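Succinate dehydrogenase subunit B (Mycolicibacterium smegmatis MC2 51, PDB 6LUM) probably serves as the iron-sulfur subunit of succinate dehydrogenase, relaying electrons from the flavoprotein subunit through three clusters toward the membrane quinone. Local coordinates at residues Asp169-Cys174 / Asn201-Ile206; Ile175-Cys180 / Ala239-Ile244. All coordinates share one frame; numbering follows the deposited sequence.

Contact 1 of 2, residues Asp169-Cys174 / Asn201-Ile206; sequences DDTTKC and NAHRFI. With SF4 (iron/sulfur cluster), chain B.
Cys174 and Asn201 meet beside the iron-sulfur cluster, where the Asn201 amide donates a hydrogen bond to the cluster-binding sulfur. ND2 of Asn201 lies 3.2 Å from SG of Cys174, the N-H...S angle is 163°, and the sulfur sits close to the amide plane. The thiolate is thus approached almost straight along an N-H. Cys174 carries its SG anti to the backbone N (chi1 166°), which sets the sulfur between this amide and the cluster iron FE4, at 2.6 Å from SG. Asn201 ND2 also bonds the carbonyl O of Ala197, one turn back in helix 196-206, and this second bond helps fix the amide's rotation.

Farther along the helix, His203 turns its ring edge to Thr171 of the loop, and the two side chains cross at about a right angle. ND1 of His203 donates to OG1 of Thr171 at 3.2 Å, with the oxygen 13° out of the ring plane. The hydroxyl is gripped twice, since OG1 is also hydrogen-bonded to Tyr168 O. On the ring's other nitrogen, NE2 pairs with Glu252 OE1, and Phe207 stacks on the ring.

The third pairing is apolar: CG2 of Thr172 rests on the aliphatic stem of Arg204, 3.7 Å from CG. Arg204 bends at chi2, and its CD lies over the centre of the Phe205 ring, 3.9 Å above the plane. Its NH2 reaches Gly101 O of subunit A.

Chemically, the N-H...S bond would withdraw some charge from the Cys174 thiolate and could raise the cluster's reduction potential slightly, while a histidine donating at ND1 and paired with a carboxylate at NE2 is consistent with a protonated, positively charged ring.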
# COMPACT_ATOMS: atom_id res chain seq x y z
N ASP J 169 -22.47 13.18 13.46
CA ASP J 169 -22.89 13.20 14.84
C ASP J 169 -23.68 11.93 15.14
O ASP J 169 -24.06 11.17 14.25
CB ASP J 169 -23.72 14.44 15.11
CG ASP J 169 -23.95 14.68 16.56
OD1 ASP J 169 -23.38 15.65 17.10
OD2 ASP J 169 -24.71 13.91 17.18
N ASP J 170 -23.90 11.69 16.43
CA ASP J 170 -24.71 10.58 16.93
C ASP J 170 -24.00 9.24 16.78
O ASP J 170 -24.42 8.25 17.36
CB ASP J 170 -26.07 10.55 16.22
CG ASP J 170 -26.87 9.31 16.53
OD1 ASP J 170 -27.54 9.26 17.58
OD2 ASP J 170 -26.82 8.37 15.71
N THR J 171 -22.88 9.21 16.08
CA THR J 171 -21.98 8.07 16.12
C THR J 171 -20.68 8.43 16.80
O THR J 171 -19.80 7.57 16.93
CB THR J 171 -21.70 7.53 14.72
OG1 THR J 171 -21.50 8.62 13.83
CG2 THR J 171 -22.86 6.72 14.24
N THR J 172 -20.52 9.67 17.22
CA THR J 172 -19.40 10.09 18.03
C THR J 172 -19.64 9.86 19.51
O THR J 172 -18.82 10.28 20.33
CB THR J 172 -19.09 11.56 17.78
OG1 THR J 172 -20.28 12.33 17.92
CG2 THR J 172 -18.55 11.75 16.39
N LYS J 173 -20.74 9.21 19.87
CA LYS J 173 -21.09 8.96 21.25
C LYS J 173 -20.70 7.57 21.73
O LYS J 173 -21.01 7.21 22.86
CB LYS J 173 -22.59 9.12 21.44
CG LYS J 173 -23.16 10.38 20.90
CD LYS J 173 -24.65 10.28 20.89
CE LYS J 173 -25.16 10.01 22.27
NZ LYS J 173 -26.64 9.96 22.32
N CYS J 174 -20.03 6.78 20.90
CA CYS J 174 -19.76 5.39 21.23
C CYS J 174 -18.68 5.30 22.29
O CYS J 174 -17.55 5.74 22.07
CB CYS J 174 -19.36 4.64 19.96
SG CYS J 174 -18.62 3.04 20.16
N ASN J 201 -18.34 2.91 14.41
CA ASN J 201 -17.12 3.69 14.42
C ASN J 201 -16.49 3.82 13.04
O ASN J 201 -15.56 4.61 12.89
CB ASN J 201 -16.13 3.07 15.39
CG ASN J 201 -16.54 3.28 16.82
OD1 ASN J 201 -16.28 4.33 17.39
ND2 ASN J 201 -17.20 2.30 17.39
N ALA J 202 -16.95 3.07 12.05
CA ALA J 202 -16.57 3.33 10.67
C ALA J 202 -17.51 4.30 9.98
O ALA J 202 -17.06 5.06 9.13
CB ALA J 202 -16.53 2.02 9.88
N HIS J 203 -18.80 4.27 10.30
CA HIS J 203 -19.72 5.30 9.84
C HIS J 203 -19.23 6.68 10.25
O HIS J 203 -19.28 7.63 9.46
CB HIS J 203 -21.10 5.01 10.43
CG HIS J 203 -22.12 6.09 10.20
ND1 HIS J 203 -22.20 7.21 10.99
CD2 HIS J 203 -23.14 6.17 9.32
CE1 HIS J 203 -23.20 7.96 10.58
NE2 HIS J 203 -23.79 7.35 9.57
N ARG J 204 -18.71 6.79 11.47
CA ARG J 204 -18.20 8.06 11.97
C ARG J 204 -17.16 8.66 11.04
O ARG J 204 -17.10 9.88 10.86
CB ARG J 204 -17.62 7.86 13.37
CG ARG J 204 -17.24 9.13 14.09
CD ARG J 204 -15.82 9.52 13.77
NE ARG J 204 -15.43 10.77 14.39
CZ ARG J 204 -14.44 11.53 13.93
NH1 ARG J 204 -13.80 11.17 12.84
NH2 ARG J 204 -14.13 12.65 14.53
N PHE J 205 -16.31 7.82 10.44
CA PHE J 205 -15.22 8.30 9.60
C PHE J 205 -15.57 8.31 8.13
O PHE J 205 -14.95 9.05 7.36
CB PHE J 205 -13.99 7.42 9.78
CG PHE J 205 -13.29 7.64 11.07
CD1 PHE J 205 -12.51 8.76 11.25
CD2 PHE J 205 -13.41 6.75 12.09
CE1 PHE J 205 -11.87 8.96 12.43
CE2 PHE J 205 -12.78 6.96 13.27
CZ PHE J 205 -12.01 8.07 13.44
N ILE J 206 -16.51 7.48 7.70
CA ILE J 206 -16.94 7.51 6.31
C ILE J 206 -17.73 8.77 6.04
O ILE J 206 -17.61 9.38 4.97
CB ILE J 206 -17.75 6.24 5.99
CG1 ILE J 206 -16.81 5.06 5.81
CG2 ILE J 206 -18.57 6.44 4.77
CD1 ILE J 206 -17.48 3.75 5.93
FE1 SF4 B . -22.36 -0.61 20.68
FE2 SF4 B . -21.74 0.39 23.44
FE3 SF4 B . -23.70 1.90 21.71
FE4 SF4 B . -20.75 1.94 21.08
S1 SF4 B . -21.93 2.41 22.79
S2 SF4 B . -22.52 1.41 20.01
S3 SF4 B . -20.58 -0.09 21.73
S4 SF4 B . -23.52 -0.11 22.39

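Contact 2 of 2, residues Ile175-Cys180 / Ala239-Ile244; sequences ILCACC and ACPRGI. With SF4 (iron/sulfur cluster), chain B.
Van der Waals packing between Ile175 and Arg242, and between Cys177, Cys179 and Pro241, joins two loops wrapped around one cluster. CD1 of Ile175 lies 3.8 Å from CD of Arg242, whose chain, bent at chi2 and chi3, folds back so that CG2 of Ile175 meets the guanidinium at its edge. The Pro241 ring is the wedge between the loops: its CG is 3.8 Å from SG of Cys177, and its CD is 3.7 Å from the cluster sulfide S4. Its apolar contacts are CG to CD1 of Ile175 at 4.5 Å and CD to CB of Cys179 at 4.2 Å. CB of Ala239 lies against the carbonyl O of Cys179, which accepts a hydrogen bond from Asn93 ND2.

Metal coordination provides the stronger link. SG of Cys177 binds FE2 and SG of Cys180 binds FE1, while SG of Cys240 binds FE3 from the other loop at 2.5 Å.

Hydrogen bonding adds support within 175-180. The backbone N of Cys179 donates to SG of Cys177 at 3.6 Å, with a nearly straight N-H...S angle of 163°. With SG placed between the backbone N and the carbonyl carbon (chi1 63°), Cys177 presents its sulfur both to this N-H and to iron.

Cys174, Cys177 and Cys180 form a Cys-x-x-Cys-x-x-Cys run, completed by the distant Cys240-Pro241 pair; this is the [4Fe-4S] pattern of bacterial-type ferredoxin domains.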
# COMPACT_ATOMS: atom_id res chain seq x y z
N ILE J 175 -19.01 4.72 23.45
CA ILE J 175 -18.04 4.50 24.51
C ILE J 175 -17.35 3.16 24.40
O ILE J 175 -16.52 2.83 25.26
CB ILE J 175 -18.67 4.63 25.90
CG1 ILE J 175 -19.80 3.63 26.08
CG2 ILE J 175 -19.18 5.99 26.10
CD1 ILE J 175 -20.59 3.82 27.32
N LEU J 176 -17.65 2.37 23.38
CA LEU J 176 -17.00 1.10 23.11
C LEU J 176 -17.17 0.13 24.28
O LEU J 176 -16.21 -0.37 24.85
CB LEU J 176 -15.53 1.30 22.79
CG LEU J 176 -15.17 1.94 21.46
CD1 LEU J 176 -13.77 2.44 21.52
CD2 LEU J 176 -15.32 0.93 20.37
N CYS J 177 -18.43 -0.16 24.60
CA CYS J 177 -18.72 -1.07 25.69
C CYS J 177 -19.04 -2.49 25.24
O CYS J 177 -18.95 -3.40 26.06
CB CYS J 177 -19.89 -0.54 26.53
SG CYS J 177 -21.43 -0.39 25.70
N ALA J 178 -19.38 -2.69 23.97
CA ALA J 178 -19.71 -3.97 23.36
C ALA J 178 -21.07 -4.50 23.78
O ALA J 178 -21.35 -5.66 23.59
CB ALA J 178 -18.65 -5.02 23.64
N CYS J 179 -21.94 -3.66 24.34
CA CYS J 179 -23.29 -4.10 24.63
C CYS J 179 -24.08 -4.41 23.38
O CYS J 179 -25.13 -5.04 23.46
CB CYS J 179 -24.03 -3.04 25.44
SG CYS J 179 -23.76 -3.06 27.20
N CYS J 180 -23.62 -3.95 22.22
CA CYS J 180 -24.30 -4.12 20.95
C CYS J 180 -23.77 -5.33 20.19
O CYS J 180 -24.54 -6.19 19.78
CB CYS J 180 -24.13 -2.86 20.11
SG CYS J 180 -22.49 -2.66 19.44
N ALA J 239 -29.93 -2.36 22.74
CA ALA J 239 -28.96 -2.56 23.81
C ALA J 239 -28.05 -1.38 24.06
O ALA J 239 -27.52 -1.25 25.16
CB ALA J 239 -28.10 -3.78 23.52
N CYS J 240 -27.83 -0.51 23.08
CA CYS J 240 -26.88 0.59 23.27
C CYS J 240 -27.25 1.46 24.47
O CYS J 240 -28.39 1.91 24.56
CB CYS J 240 -26.81 1.46 22.03
SG CYS J 240 -25.92 2.96 22.27
N PRO J 241 -26.32 1.71 25.39
CA PRO J 241 -26.61 2.58 26.53
C PRO J 241 -26.52 4.07 26.25
O PRO J 241 -27.00 4.86 27.07
CB PRO J 241 -25.56 2.16 27.54
CG PRO J 241 -24.48 1.69 26.75
CD PRO J 241 -25.07 0.98 25.62
N ARG J 242 -25.92 4.49 25.14
CA ARG J 242 -25.90 5.89 24.76
C ARG J 242 -27.05 6.28 23.84
O ARG J 242 -27.21 7.46 23.56
CB ARG J 242 -24.59 6.23 24.06
CG ARG J 242 -23.35 5.76 24.74
CD ARG J 242 -23.17 6.36 26.11
NE ARG J 242 -23.38 7.80 26.15
CZ ARG J 242 -22.46 8.70 25.83
NH1 ARG J 242 -21.27 8.33 25.43
NH2 ARG J 242 -22.75 9.99 25.90
N GLY J 243 -27.83 5.32 23.36
CA GLY J 243 -28.90 5.61 22.43
C GLY J 243 -28.38 6.09 21.09
O GLY J 243 -28.55 7.26 20.76
N ILE J 244 -27.76 5.21 20.31
CA ILE J 244 -27.04 5.66 19.13
C ILE J 244 -27.77 5.38 17.81
O ILE J 244 -27.46 6.04 16.81
CB ILE J 244 -25.61 5.07 19.11
CG1 ILE J 244 -24.67 5.97 19.90
CG2 ILE J 244 -25.05 4.88 17.72
CD1 ILE J 244 -23.27 5.56 19.80
FE1 SF4 B . -22.36 -0.61 20.68
FE2 SF4 B . -21.74 0.39 23.44
FE3 SF4 B . -23.70 1.90 21.71
FE4 SF4 B . -20.75 1.94 21.08
S1 SF4 B . -21.93 2.41 22.79
S2 SF4 B . -22.52 1.41 20.01
S3 SF4 B . -20.58 -0.09 21.73
S4 SF4 B . -23.52 -0.11 22.39

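In the fold
One cubane cluster joins the two contacts, whose centres lie 12 Å apart: contact 1 supplies the ligand of FE4, and contact 2 those of FE1, FE2 and FE3. Residues 169-180 run unbroken from one contact into the other, and the partner segments 201-206 and 239-244 follow in the same order, so the contacts interleave. A direct tie also exists, a probable hydrogen bond of 2.8 Å from Lys173 NZ to Arg242 O. The Ile175 side chain is about 6 Å from the [2Fe-2S] cluster, and that of Ala239 about 8 Å from the [3Fe-4S] cluster, consistent with the middle place the [4Fe-4S] cluster holds in the electron relay of this enzyme family.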